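Local coordinates for protein endoglucanase (Clostridium thermocellum, PDB 2E4T) that hydrolyses internal beta-1,4-glucosidic bonds of cellulose and probably xyloglucan, through the family 44 glycoside hydrolase module that forms this chain, at residues Gly50-Trp53 and Glu54-Phe57; Phe139-Gly142 and Ala143-Leu147; Tyr155-Met158 and Asp159-Val162; Asn163-Val166 and Asn167-Asn171; Lys210-Ala213 and Leu214-Val218. All blocks are in the same frame, centred on the assembly; numbering follows the deposited sequence.

Interaction 1. Residues Gly50-Trp53 and Glu54-Phe57; sequences GYNW and ENNF. With CA (calcium ion), chain C.
N52 and the residues just after it show how a loop beside a metal can be fixed by bonds that begin and end within a few residues. Backbone bonds come first: N52 N donates to F57 O at 2.9 Å, while N52 O accepts N56 N at 2.7 Å, closing the turn through both polar backbone atoms of one residue. The same N52 O takes a longer bond from N55 N, which lies well above the carbonyl plane.

Side-chain amides supply the second group. With CG anti to the backbone N (chi1 -178°), N52 puts OD1 beside the backbone two residues on, where it accepts E54 N at 2.8 Å. N55 OD1 accepts F57 N, an Asx turn, and the N52 and N55 amides cross at about a right angle. The Y51 ring runs alongside N56, its OH donating to N56 OD1 at 2.7 Å; V89 N also bonds that oxygen.

A CH-pi contact adds to these bonds: E54 CG sits over the five-membered ring of W53, 4.0 Å from its centroid. Beyond it both carboxylate oxygens of E54 grip the calcium, which D150, D153 and Y155 also bind. Water 1 links N52 ND2 to E54 OE1. The chemistry implies a carboxylate whose rotation is fixed by the metal; N52 acts as a second-shell residue, holding E54 N directly and E54 OE1 through water 1.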
loop_
_atom_site.group_PDB
_atom_site.type_symbol
_atom_site.label_atom_id
_atom_site.label_comp_id
_atom_site.label_asym_id
_atom_site.label_seq_id
_atom_site.Cartn_x
_atom_site.Cartn_y
_atom_site.Cartn_z
ATOM N N GLY A 50 1.117 -5.421 18.882
ATOM C CA GLY A 50 1.256 -5.380 20.334
ATOM C C GLY A 50 1.829 -4.076 20.864
ATOM O O GLY A 50 2.255 -4.001 22.019
ATOM N N TYR A 51 1.880 -3.031 20.016
ATOM C CA TYR A 51 2.369 -1.726 20.431
ATOM C C TYR A 51 1.425 -1.085 21.451
ATOM O O TYR A 51 0.220 -0.992 21.219
ATOM C CB TYR A 51 2.468 -0.812 19.185
ATOM C CG TYR A 51 2.757 0.642 19.536
ATOM C CD1 TYR A 51 4.010 1.033 20.025
ATOM C CD2 TYR A 51 1.753 1.603 19.427
ATOM C CE1 TYR A 51 4.260 2.347 20.360
ATOM C CE2 TYR A 51 1.995 2.932 19.782
ATOM C CZ TYR A 51 3.236 3.295 20.275
ATOM O OH TYR A 51 3.429 4.611 20.650
ATOM N N ASN A 52 2.011 -0.626 22.574
ATOM C CA ASN A 52 1.265 0.014 23.646
ATOM C C ASN A 52 1.546 1.508 23.605
ATOM O O ASN A 52 2.644 1.946 23.943
ATOM C CB ASN A 52 1.715 -0.583 24.975
ATOM C CG ASN A 52 0.970 -0.027 26.161
ATOM O OD1 ASN A 52 0.368 1.049 26.091
ATOM N ND2 ASN A 52 1.009 -0.778 27.271
ATOM N N TRP A 53 0.547 2.327 23.209
ATOM C CA TRP A 53 0.803 3.748 23.060
ATOM C C TRP A 53 1.153 4.424 24.406
ATOM O O TRP A 53 1.733 5.515 24.418
ATOM C CB TRP A 53 -0.415 4.456 22.429
ATOM C CG TRP A 53 -1.563 4.685 23.361
ATOM C CD1 TRP A 53 -2.512 3.789 23.754
ATOM C CD2 TRP A 53 -1.905 5.942 23.988
ATOM N NE1 TRP A 53 -3.433 4.396 24.600
ATOM C CE2 TRP A 53 -3.075 5.703 24.745
ATOM C CE3 TRP A 53 -1.361 7.230 23.949
ATOM C CZ2 TRP A 53 -3.724 6.742 25.442
ATOM C CZ3 TRP A 53 -1.996 8.248 24.639
ATOM C CH2 TRP A 53 -3.164 7.998 25.366
ATOM N N GLU A 54 0.757 3.800 25.522
ATOM C CA GLU A 54 0.991 4.469 26.806
ATOM C C GLU A 54 2.456 4.524 27.176
ATOM O O GLU A 54 2.886 5.461 27.843
ATOM C CB GLU A 54 0.214 3.770 27.925
ATOM C CG GLU A 54 -1.287 3.710 27.681
ATOM C CD GLU A 54 -2.054 3.117 28.871
ATOM O OE1 GLU A 54 -1.410 2.471 29.763
ATOM O OE2 GLU A 54 -3.300 3.277 28.931
ATOM N N ASN A 55 3.212 3.480 26.781
ATOM C CA ASN A 55 4.638 3.352 27.192
ATOM C C ASN A 55 5.563 3.031 26.049
ATOM O O ASN A 55 6.780 2.954 26.265
ATOM C CB ASN A 55 4.758 2.363 28.339
ATOM C CG ASN A 55 4.237 1.023 27.954
ATOM O OD1 ASN A 55 4.215 0.635 26.773
ATOM N ND2 ASN A 55 3.798 0.263 28.962
ATOM N N ASN A 56 5.048 2.856 24.819
ATOM C CA ASN A 56 5.838 2.625 23.600
ATOM C C ASN A 56 6.475 1.238 23.488
ATOM O O ASN A 56 7.205 1.023 22.506
ATOM C CB ASN A 56 6.864 3.723 23.348
ATOM C CG ASN A 56 6.194 5.061 23.255
ATOM O OD1 ASN A 56 5.440 5.336 22.295
ATOM N ND2 ASN A 56 6.423 5.907 24.242
ATOM N N PHE A 57 6.198 0.333 24.417
ATOM C CA PHE A 57 6.702 -1.017 24.261
ATOM C C PHE A 57 5.916 -1.744 23.176
ATOM O O PHE A 57 4.774 -1.386 22.837
ATOM C CB PHE A 57 6.628 -1.777 25.589
ATOM C CG PHE A 57 7.444 -1.120 26.679
ATOM C CD1 PHE A 57 8.775 -0.812 26.490
ATOM C CD2 PHE A 57 6.896 -0.888 27.948
ATOM C CE1 PHE A 57 9.533 -0.248 27.501
ATOM C CE2 PHE A 57 7.624 -0.310 28.968
ATOM C CZ PHE A 57 8.948 0.006 28.737
HETATM CA CA CA C . -3.553 2.015 31.012
HETATM O O HOH W 1 0.157 0.259 29.946
HETATM O O HOH W 2 -5.168 4.176 27.150
HETATM O O HOH W 3 -5.518 3.337 31.225
HETATM O O HOH W 4 -2.105 0.200 31.580
#

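Interaction 2. Residues Phe139-Gly142 and Ala143-Leu147; sequences FEKG and APFSL
K141 reaches across a tight bend to P144, and its path illustrates how a long side chain can span a surface loop. CG stands anti to the backbone N (chi1 -172°) and every later torsion is extended too, so the chain runs nearly straight alongside the backbone of G142 and A143. K141 CB lies 4.2 Å from CE1 of the F145 ring, approaching it obliquely. K141 CG passes A143, 3.7 Å from A143 O, and K141 CD comes to 3.5 Å from that same A143 O. K141 CE then leaves A143 behind and is 3.5 Å from P144 O. At the tip, K141 NZ donates to P144 O at 2.8 Å, tilted 22° from the carbonyl plane.

The ammonium group has a stronger partner outside the bend, a salt bridge to E160, whose OE2 also accepts from S146 N. The lysine therefore draws the returning arm of the loop, P144 to S146, and the following helix to one point, with two polar partners on one nitrogen. G142, at positive phi, turns the chain just before A143 and P144, which are exposed.

The bend lies in the loop between strand 134-138 and strand 155-157. From it F145 rests on D159 and N163 of helix 158-169 and on V221, at the end of helix 204-221. F139 and E140 lie against the latter helix through A213, L214 and A217, so the loop lies across helix 204-221 and the start of helix 158-169.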
loop_
_atom_site.group_PDB
_atom_site.type_symbol
_atom_site.label_atom_id
_atom_site.label_comp_id
_atom_site.label_asym_id
_atom_site.label_seq_id
_atom_site.Cartn_x
_atom_site.Cartn_y
_atom_site.Cartn_z
ATOM N N PHE A 139 -11.599 -0.801 23.204
ATOM C CA PHE A 139 -11.693 0.214 22.179
ATOM C C PHE A 139 -12.243 1.542 22.702
ATOM O O PHE A 139 -11.804 2.600 22.242
ATOM C CB PHE A 139 -12.505 -0.309 20.998
ATOM C CG PHE A 139 -11.884 -1.559 20.397
ATOM C CD1 PHE A 139 -10.509 -1.704 20.244
ATOM C CD2 PHE A 139 -12.713 -2.574 19.927
ATOM C CE1 PHE A 139 -9.966 -2.859 19.635
ATOM C CE2 PHE A 139 -12.169 -3.701 19.338
ATOM C CZ PHE A 139 -10.817 -3.836 19.222
ATOM N N GLU A 140 -13.208 1.451 23.634
ATOM C CA GLU A 140 -13.837 2.645 24.220
ATOM C C GLU A 140 -13.534 2.705 25.705
ATOM O O GLU A 140 -13.886 1.795 26.463
ATOM C CB GLU A 140 -15.330 2.673 24.058
ATOM C CG GLU A 140 -15.651 2.930 22.644
ATOM C CD GLU A 140 -17.130 3.211 22.339
ATOM O OE1 GLU A 140 -17.826 3.789 23.220
ATOM O OE2 GLU A 140 -17.598 2.979 21.187
ATOM N N LYS A 141 -12.950 3.816 26.149
ATOM C CA LYS A 141 -12.682 3.987 27.587
ATOM C C LYS A 141 -13.959 4.064 28.421
ATOM O O LYS A 141 -14.005 3.521 29.536
ATOM C CB LYS A 141 -11.823 5.219 27.791
ATOM C CG LYS A 141 -11.329 5.388 29.229
ATOM C CD LYS A 141 -10.425 6.550 29.385
ATOM C CE LYS A 141 -9.784 6.624 30.775
ATOM N NZ LYS A 141 -9.012 7.852 30.988
ATOM N N GLY A 142 -14.967 4.773 27.904
ATOM C CA GLY A 142 -16.230 4.975 28.667
ATOM C C GLY A 142 -16.057 5.725 29.964
ATOM O O GLY A 142 -16.869 5.611 30.877
ATOM N N ALA A 143 -15.054 6.528 30.059
ATOM C CA ALA A 143 -14.778 7.482 31.128
ATOM C C ALA A 143 -13.955 8.569 30.463
ATOM O O ALA A 143 -13.427 8.383 29.358
ATOM C CB ALA A 143 -14.012 6.849 32.282
ATOM N N PRO A 144 -13.808 9.728 31.112
ATOM C CA PRO A 144 -13.144 10.837 30.428
ATOM C C PRO A 144 -11.717 10.506 30.028
ATOM O O PRO A 144 -10.965 9.891 30.792
ATOM C CB PRO A 144 -13.216 11.963 31.475
ATOM C CG PRO A 144 -14.453 11.639 32.295
ATOM C CD PRO A 144 -14.432 10.149 32.399
ATOM N N PHE A 145 -11.351 10.971 28.837
ATOM C CA PHE A 145 -9.989 10.806 28.369
ATOM C C PHE A 145 -8.995 11.631 29.184
ATOM O O PHE A 145 -9.331 12.750 29.632
ATOM C CB PHE A 145 -9.864 11.252 26.908
ATOM C CG PHE A 145 -10.712 10.470 25.939
ATOM C CD1 PHE A 145 -10.809 9.088 26.033
ATOM C CD2 PHE A 145 -11.375 11.128 24.907
ATOM C CE1 PHE A 145 -11.576 8.389 25.093
ATOM C CE2 PHE A 145 -12.122 10.424 23.968
ATOM C CZ PHE A 145 -12.219 9.062 24.072
ATOM N N SER A 146 -7.767 11.146 29.216
ATOM C CA SER A 146 -6.642 11.894 29.719
ATOM C C SER A 146 -5.532 11.908 28.682
ATOM O O SER A 146 -5.346 10.924 27.934
ATOM C CB SER A 146 -6.108 11.238 30.978
ATOM O OG SER A 146 -4.998 11.959 31.450
ATOM N N LEU A 147 -4.751 13.007 28.680
ATOM C CA LEU A 147 -3.493 13.053 27.908
ATOM C C LEU A 147 -2.322 12.385 28.617
ATOM O O LEU A 147 -1.240 12.229 28.030
ATOM C CB LEU A 147 -3.144 14.482 27.549
ATOM C CG LEU A 147 -4.193 15.230 26.751
ATOM C CD1 LEU A 147 -3.771 16.671 26.515
ATOM C CD2 LEU A 147 -4.494 14.559 25.400
#

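Interaction 3. Residues Tyr155-Met158 and Asp159-Val162; sequences YVYM and DEFV. With CA (calcium ion), chain C.
The backbone bonds from V162 N to M158 O (3.0 Å) and from F161 N to Y157 O (3.1 Å) start helix 158-169 directly off strand 155-157. The first is nearly straight, with an N-H...O angle of 173°. Y157 occupies the N-cap position, and its own N is tied to the helix through water 2, which accepts from Y157 N and donates to E160 OE1, 2.8 Å from each. Two residues earlier, Y155 O binds the calcium at 2.3 Å, beside E54, D150 and D153.

E160 turns its other oxygen, OE2, to K141, while D159 OD1 accepts from K141 N, so the first turn of the helix meets the preceding loop. Packing lies outside these bonds. The Y157 ring presents its edge to E160 OE1, 3.9 Å from Y157 CD2, and the ring and carboxylate planes stand 78° apart. M158 and F161 run side by side, and the bent methionine chain sets M158 SD at the edge of the F161 ring, 4.1 Å from F161 CD2: an edge-on Met-aromatic contact. F161 also stacks with W53, and M158 and V162 touch L109 of the barrel strand 104-109.

Chemically, a metal ligand, a water and the opening turn of a helix are joined within eight residues. The helix N terminus probably favours the anionic form of both buried carboxylates, helped at E160 by the K141 ammonium and at D159 by K141 N.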
loop_
_atom_site.group_PDB
_atom_site.type_symbol
_atom_site.label_atom_id
_atom_site.label_comp_id
_atom_site.label_asym_id
_atom_site.label_seq_id
_atom_site.Cartn_x
_atom_site.Cartn_y
_atom_site.Cartn_z
ATOM N N TYR A 155 -5.450 -1.815 31.480
ATOM C CA TYR A 155 -6.113 -1.590 30.209
ATOM C C TYR A 155 -5.427 -0.508 29.419
ATOM O O TYR A 155 -4.870 0.411 29.968
ATOM C CB TYR A 155 -7.582 -1.135 30.415
ATOM C CG TYR A 155 -8.337 -2.184 31.185
ATOM C CD1 TYR A 155 -8.714 -3.360 30.557
ATOM C CD2 TYR A 155 -8.627 -2.037 32.542
ATOM C CE1 TYR A 155 -9.277 -4.398 31.252
ATOM C CE2 TYR A 155 -9.252 -3.075 33.257
ATOM C CZ TYR A 155 -9.551 -4.239 32.606
ATOM O OH TYR A 155 -10.146 -5.210 33.358
ATOM N N VAL A 156 -5.543 -0.634 28.075
ATOM C CA VAL A 156 -5.099 0.421 27.155
ATOM C C VAL A 156 -6.280 0.704 26.220
ATOM O O VAL A 156 -6.898 -0.237 25.715
ATOM C CB VAL A 156 -3.861 -0.062 26.381
ATOM C CG1 VAL A 156 -3.457 0.887 25.329
ATOM C CG2 VAL A 156 -2.667 -0.290 27.374
ATOM N N TYR A 157 -6.592 1.985 26.024
ATOM C CA TYR A 157 -7.822 2.355 25.342
ATOM C C TYR A 157 -7.508 2.975 23.956
ATOM O O TYR A 157 -6.757 3.957 23.861
ATOM C CB TYR A 157 -8.608 3.382 26.176
ATOM C CG TYR A 157 -8.989 2.795 27.514
ATOM C CD1 TYR A 157 -10.024 1.894 27.612
ATOM C CD2 TYR A 157 -8.298 3.134 28.686
ATOM C CE1 TYR A 157 -10.391 1.344 28.834
ATOM C CE2 TYR A 157 -8.643 2.559 29.914
ATOM C CZ TYR A 157 -9.722 1.673 29.968
ATOM O OH TYR A 157 -10.098 1.085 31.157
ATOM N N MET A 158 -8.105 2.399 22.919
ATOM C CA MET A 158 -7.837 2.925 21.573
ATOM C C MET A 158 -8.419 4.307 21.333
ATOM O O MET A 158 -7.762 5.135 20.680
ATOM C CB MET A 158 -8.282 1.947 20.473
ATOM C CG MET A 158 -7.466 0.666 20.430
ATOM S SD MET A 158 -5.707 0.951 20.127
ATOM C CE MET A 158 -5.035 0.815 21.777
ATOM N N ASP A 159 -9.638 4.566 21.802
ATOM C CA ASP A 159 -10.180 5.894 21.574
ATOM C C ASP A 159 -9.344 6.969 22.313
ATOM O O ASP A 159 -9.209 8.078 21.805
ATOM C CB ASP A 159 -11.687 5.972 21.848
ATOM C CG ASP A 159 -12.123 5.635 23.259
ATOM O OD1 ASP A 159 -11.343 5.210 24.127
ATOM O OD2 ASP A 159 -13.391 5.814 23.458
ATOM N N GLU A 160 -8.797 6.635 23.490
ATOM C CA GLU A 160 -7.972 7.567 24.214
ATOM C C GLU A 160 -6.668 7.865 23.438
ATOM O O GLU A 160 -6.189 9.007 23.410
ATOM C CB GLU A 160 -7.690 7.040 25.616
ATOM C CG GLU A 160 -7.035 8.089 26.505
ATOM C CD GLU A 160 -6.966 7.622 27.957
ATOM O OE1 GLU A 160 -6.427 6.496 28.212
ATOM O OE2 GLU A 160 -7.457 8.375 28.846
ATOM N N PHE A 161 -6.108 6.827 22.788
ATOM C CA PHE A 161 -4.927 6.992 21.931
ATOM C C PHE A 161 -5.276 7.965 20.779
ATOM O O PHE A 161 -4.539 8.939 20.511
ATOM C CB PHE A 161 -4.547 5.603 21.439
ATOM C CG PHE A 161 -3.363 5.448 20.497
ATOM C CD1 PHE A 161 -2.411 6.435 20.262
ATOM C CD2 PHE A 161 -3.228 4.200 19.877
ATOM C CE1 PHE A 161 -1.369 6.190 19.385
ATOM C CE2 PHE A 161 -2.167 3.953 19.009
ATOM C CZ PHE A 161 -1.241 4.944 18.771
ATOM N N VAL A 162 -6.370 7.692 20.064
ATOM C CA VAL A 162 -6.782 8.589 18.974
ATOM C C VAL A 162 -6.997 10.005 19.498
ATOM O O VAL A 162 -6.603 10.998 18.876
ATOM C CB VAL A 162 -7.997 8.024 18.225
ATOM C CG1 VAL A 162 -8.495 9.020 17.185
ATOM C CG2 VAL A 162 -7.620 6.708 17.562
HETATM CA CA CA C . -3.553 2.015 31.012
HETATM O O HOH W 2 -5.168 4.176 27.150
HETATM O O HOH W 3 -5.518 3.337 31.225
HETATM O O HOH W 4 -2.105 0.200 31.580
#

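Interaction 4. Residues Asn163-Val166 and Asn167-Asn171; sequences NYLV and NKYGN
The C-terminal end of helix 158-169 is built here, where the chain leaves the helix at G170. N163 O accepts N167 N at 2.8 Å, and L165 O accepts Y169 N at 2.9 Å. The last such bond, G170 N to V166 O, is also 2.8 Å but more bent, at 135°. G170 is the first residue off the helix, with phi 87°; at its backbone angles a CB would press on Y169 O.

Water 5 adds a hold on the exposed side: it donates both to Y164 O and to N167 OD1, and it sits over the centre of one face of the Y164 ring. Through this water the amide of N167 is linked to a carbonyl that already carries the bond from K168 N.

The Y169 ring passes L165 O obliquely, Y169 CD2 3.4 Å from L165 O, with L165 CD2 loosely against Y169 CE2. Beyond the ring, Y169 OH bonds D95 and the ring meets H94 edge-to-face, both on helix 88-99. After the glycine, V166 CG1 packs against N171 CB at 4.1 Å. Such an end, an i to i+4 ladder finishing on a glycine of positive phi, is a familiar helix C terminus, here on an outer helix of the TIM barrel.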
loop_
_atom_site.group_PDB
_atom_site.type_symbol
_atom_site.label_atom_id
_atom_site.label_comp_id
_atom_site.label_asym_id
_atom_site.label_seq_id
_atom_site.Cartn_x
_atom_site.Cartn_y
_atom_site.Cartn_z
ATOM N N ASN A 163 -7.642 10.132 20.672
ATOM C CA ASN A 163 -7.869 11.473 21.231
ATOM C C ASN A 163 -6.520 12.204 21.457
ATOM O O ASN A 163 -6.420 13.421 21.215
ATOM C CB ASN A 163 -8.635 11.337 22.560
ATOM C CG ASN A 163 -8.862 12.692 23.178
ATOM O OD1 ASN A 163 -9.703 13.475 22.682
ATOM N ND2 ASN A 163 -8.087 13.029 24.218
ATOM N N TYR A 164 -5.496 11.491 21.935
ATOM C CA TYR A 164 -4.194 12.114 22.146
ATOM C C TYR A 164 -3.643 12.671 20.824
ATOM O O TYR A 164 -3.106 13.807 20.763
ATOM C CB TYR A 164 -3.248 11.082 22.771
ATOM C CG TYR A 164 -1.884 11.626 23.092
ATOM C CD1 TYR A 164 -1.616 12.042 24.394
ATOM C CD2 TYR A 164 -0.849 11.687 22.147
ATOM C CE1 TYR A 164 -0.372 12.560 24.752
ATOM C CE2 TYR A 164 0.394 12.208 22.526
ATOM C CZ TYR A 164 0.620 12.664 23.828
ATOM O OH TYR A 164 1.882 13.169 24.119
ATOM N N LEU A 165 -3.767 11.872 19.776
ATOM C CA LEU A 165 -3.272 12.272 18.443
ATOM C C LEU A 165 -4.076 13.479 17.895
ATOM O O LEU A 165 -3.482 14.428 17.360
ATOM C CB LEU A 165 -3.337 11.095 17.489
ATOM C CG LEU A 165 -2.421 9.943 17.879
ATOM C CD1 LEU A 165 -2.695 8.740 16.951
ATOM C CD2 LEU A 165 -0.958 10.288 17.867
ATOM N N VAL A 166 -5.402 13.417 18.000
ATOM C CA VAL A 166 -6.240 14.516 17.510
ATOM C C VAL A 166 -5.974 15.790 18.311
ATOM O O VAL A 166 -5.934 16.898 17.740
ATOM C CB VAL A 166 -7.729 14.124 17.590
ATOM C CG1 VAL A 166 -8.653 15.295 17.309
ATOM C CG2 VAL A 166 -7.984 12.995 16.603
ATOM N N ASN A 167 -5.774 15.675 19.625
ATOM C CA ASN A 167 -5.407 16.823 20.430
ATOM C C ASN A 167 -4.117 17.472 19.923
ATOM O O ASN A 167 -3.997 18.704 19.880
ATOM C CB ASN A 167 -5.281 16.387 21.889
ATOM C CG ASN A 167 -4.876 17.546 22.779
ATOM O OD1 ASN A 167 -3.672 17.659 23.113
ATOM N ND2 ASN A 167 -5.776 18.441 23.053
ATOM N N LYS A 168 -3.134 16.639 19.565
ATOM C CA LYS A 168 -1.841 17.165 19.140
ATOM C C LYS A 168 -1.883 17.763 17.736
ATOM O O LYS A 168 -1.264 18.792 17.492
ATOM C CB LYS A 168 -0.789 16.076 19.236
ATOM C CG LYS A 168 0.596 16.563 18.876
ATOM C CD LYS A 168 1.671 15.520 19.196
ATOM C CE LYS A 168 3.082 15.949 18.702
ATOM N NZ LYS A 168 3.011 16.551 17.379
ATOM N N TYR A 169 -2.534 17.059 16.801
ATOM C CA TYR A 169 -2.379 17.342 15.379
ATOM C C TYR A 169 -3.600 17.954 14.728
ATOM O O TYR A 169 -3.516 18.324 13.538
ATOM C CB TYR A 169 -2.002 16.060 14.621
ATOM C CG TYR A 169 -0.644 15.539 14.985
ATOM C CD1 TYR A 169 0.482 16.267 14.708
ATOM C CD2 TYR A 169 -0.508 14.310 15.621
ATOM C CE1 TYR A 169 1.759 15.785 15.016
ATOM C CE2 TYR A 169 0.731 13.797 15.907
ATOM C CZ TYR A 169 1.868 14.550 15.638
ATOM O OH TYR A 169 3.097 13.986 15.927
ATOM N N GLY A 170 -4.735 17.996 15.417
ATOM C CA GLY A 170 -5.992 18.280 14.769
ATOM C C GLY A 170 -6.632 16.978 14.230
ATOM O O GLY A 170 -5.935 15.965 14.068
ATOM N N ASN A 171 -7.901 17.035 13.883
ATOM C CA ASN A 171 -8.569 15.888 13.322
ATOM C C ASN A 171 -8.153 15.666 11.858
ATOM O O ASN A 171 -7.438 16.482 11.234
ATOM C CB ASN A 171 -10.072 15.968 13.547
ATOM C CG ASN A 171 -10.763 17.046 12.698
ATOM O OD1 ASN A 171 -10.495 17.167 11.526
ATOM N ND2 ASN A 171 -11.555 17.912 13.316
HETATM O O HOH W 5 -1.870 15.486 22.695
#

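Interaction 5. Residues Lys210-Ala213 and Leu214-Val218; sequences KSVA and LSKAV
V212 and K216, one helical turn apart, lie side by side and point the same way. K216 has its CG anti to its own carbonyl carbon (chi1 -72°), which leads the extended chain past V212: K216 CG is 3.3 Å from V212 O, and in one of two modelled conformers, so with some doubt, K216 CE comes to 3.6 Å from V212 CG1. The valine methyl there meets the outer end of the lysine, while K216 NZ makes a long, weak ion pair with E272. On the backbone K216 N donates to V212 O at 3.0 Å, one rung of a regular ladder that includes L214 N to K210 O and A217 N to A213 O.

Both halves belong to helix 204-221, which follows strand 180-183 and precedes strand 226-232, neighbouring parallel strands of the TIM barrel: a beta-alpha-beta crossover. L214 touches I183, and S215 touches I227. The serines point their hydroxyls differently. S215 OG stands anti to its backbone N and bonds L276 O, whereas S211 OG bends back to L207 O within the helix. V212 also touches M265 and A268 of helix 257-272. On another side of the helix A213 meets F139, with A217 CB one turn on, 3.5 Å from A213 O.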
loop_
_atom_site.group_PDB
_atom_site.type_symbol
_atom_site.label_atom_id
_atom_site.label_comp_id
_atom_site.label_asym_id
_atom_site.label_seq_id
_atom_site.Cartn_x
_atom_site.Cartn_y
_atom_site.Cartn_z
ATOM N N LYS A 210 -14.809 -6.975 16.195
ATOM C CA LYS A 210 -13.761 -6.051 16.574
ATOM C C LYS A 210 -13.675 -4.867 15.622
ATOM O O LYS A 210 -13.436 -3.719 16.042
ATOM C CB LYS A 210 -12.421 -6.772 16.625
ATOM C CG LYS A 210 -12.260 -7.683 17.810
ATOM C CD LYS A 210 -10.944 -8.381 17.805
ATOM C CE LYS A 210 -10.706 -9.056 19.156
ATOM N NZ LYS A 210 -9.435 -9.589 19.308
ATOM N N SER A 211 -13.800 -5.152 14.327
ATOM C CA SER A 211 -13.659 -4.090 13.340
ATOM C C SER A 211 -14.735 -3.020 13.524
ATOM O O SER A 211 -14.485 -1.805 13.473
ATOM C CB SER A 211 -13.754 -4.684 11.928
ATOM O OG SER A 211 -12.705 -5.614 11.705
ATOM N N VAL A 212 -15.990 -3.488 13.706
ATOM C CA VAL A 212 -17.103 -2.601 13.921
ATOM C C VAL A 212 -16.905 -1.782 15.187
ATOM O O VAL A 212 -17.126 -0.561 15.224
ATOM C CB VAL A 212 -18.428 -3.383 13.944
ATOM C CG1 VAL A 212 -19.597 -2.554 14.385
ATOM C CG2 VAL A 212 -18.705 -3.981 12.557
ATOM N N ALA A 213 -16.559 -2.480 16.294
ATOM C CA ALA A 213 -16.415 -1.799 17.568
ATOM C C ALA A 213 -15.266 -0.774 17.537
ATOM O O ALA A 213 -15.404 0.351 18.072
ATOM C CB ALA A 213 -16.236 -2.795 18.687
ATOM N N LEU A 214 -14.129 -1.138 16.952
ATOM C CA LEU A 214 -13.009 -0.202 16.907
ATOM C C LEU A 214 -13.354 0.985 16.014
ATOM O O LEU A 214 -13.064 2.147 16.361
ATOM C CB LEU A 214 -11.734 -0.934 16.476
ATOM C CG LEU A 214 -10.519 -0.044 16.298
ATOM C CD1 LEU A 214 -10.214 0.773 17.567
ATOM C CD2 LEU A 214 -9.288 -0.906 15.975
ATOM N N SER A 215 -13.953 0.730 14.857
ATOM C CA SER A 215 -14.314 1.823 13.974
ATOM C C SER A 215 -15.245 2.821 14.670
ATOM O O SER A 215 -15.059 4.047 14.620
ATOM C CB SER A 215 -14.972 1.286 12.712
ATOM O OG SER A 215 -15.306 2.387 11.895
ATOM N N LYS A 216 -16.299 2.305 15.349
ATOM C CA LYS A 216 -17.199 3.188 16.097
ATOM C C LYS A 216 -16.437 4.024 17.099
ATOM O O LYS A 216 -16.688 5.234 17.247
ATOM C CB LYS A 216 -18.289 2.391 16.807
ATOM C CG LYS A 216 -19.331 1.820 15.901
ATOM C CD LYS A 216 -20.212 0.795 16.633
ATOM C CE LYS A 216 -21.327 0.238 15.806
ATOM N NZ LYS A 216 -22.066 -0.850 16.510
ATOM N N ALA A 217 -15.526 3.395 17.843
ATOM C CA ALA A 217 -14.807 4.095 18.877
ATOM C C ALA A 217 -13.956 5.236 18.302
ATOM O O ALA A 217 -13.888 6.340 18.863
ATOM C CB ALA A 217 -13.899 3.091 19.627
ATOM N N VAL A 218 -13.260 4.942 17.198
ATOM C CA VAL A 218 -12.415 5.953 16.549
ATOM C C VAL A 218 -13.265 7.103 16.024
ATOM O O VAL A 218 -12.916 8.277 16.210
ATOM C CB VAL A 218 -11.610 5.305 15.382
ATOM C CG1 VAL A 218 -10.895 6.388 14.554
ATOM C CG2 VAL A 218 -10.648 4.291 15.908
#

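Overall arrangement
Along the chain the five contacts come in series, none nesting or crossing. Interaction 1 closes a turn in the loop between strands 40-43 and 58-59, and interaction 2 a bend between strands 134-138 and 155-157. Interaction 3 joins strand 155-157 to helix 158-169, whose far end is interaction 4, and interaction 5 lies further on, in helix 204-221. Calcium ties interaction 1 to interaction 3, about 11 Å apart between centres, and W53 also reaches Y164 of interaction 4. K141 links interactions 2 and 3, F139 and M158 bring 2 and 3 onto helix 204-221, and together they bind the metal-bearing loops to the barrel's outer helices.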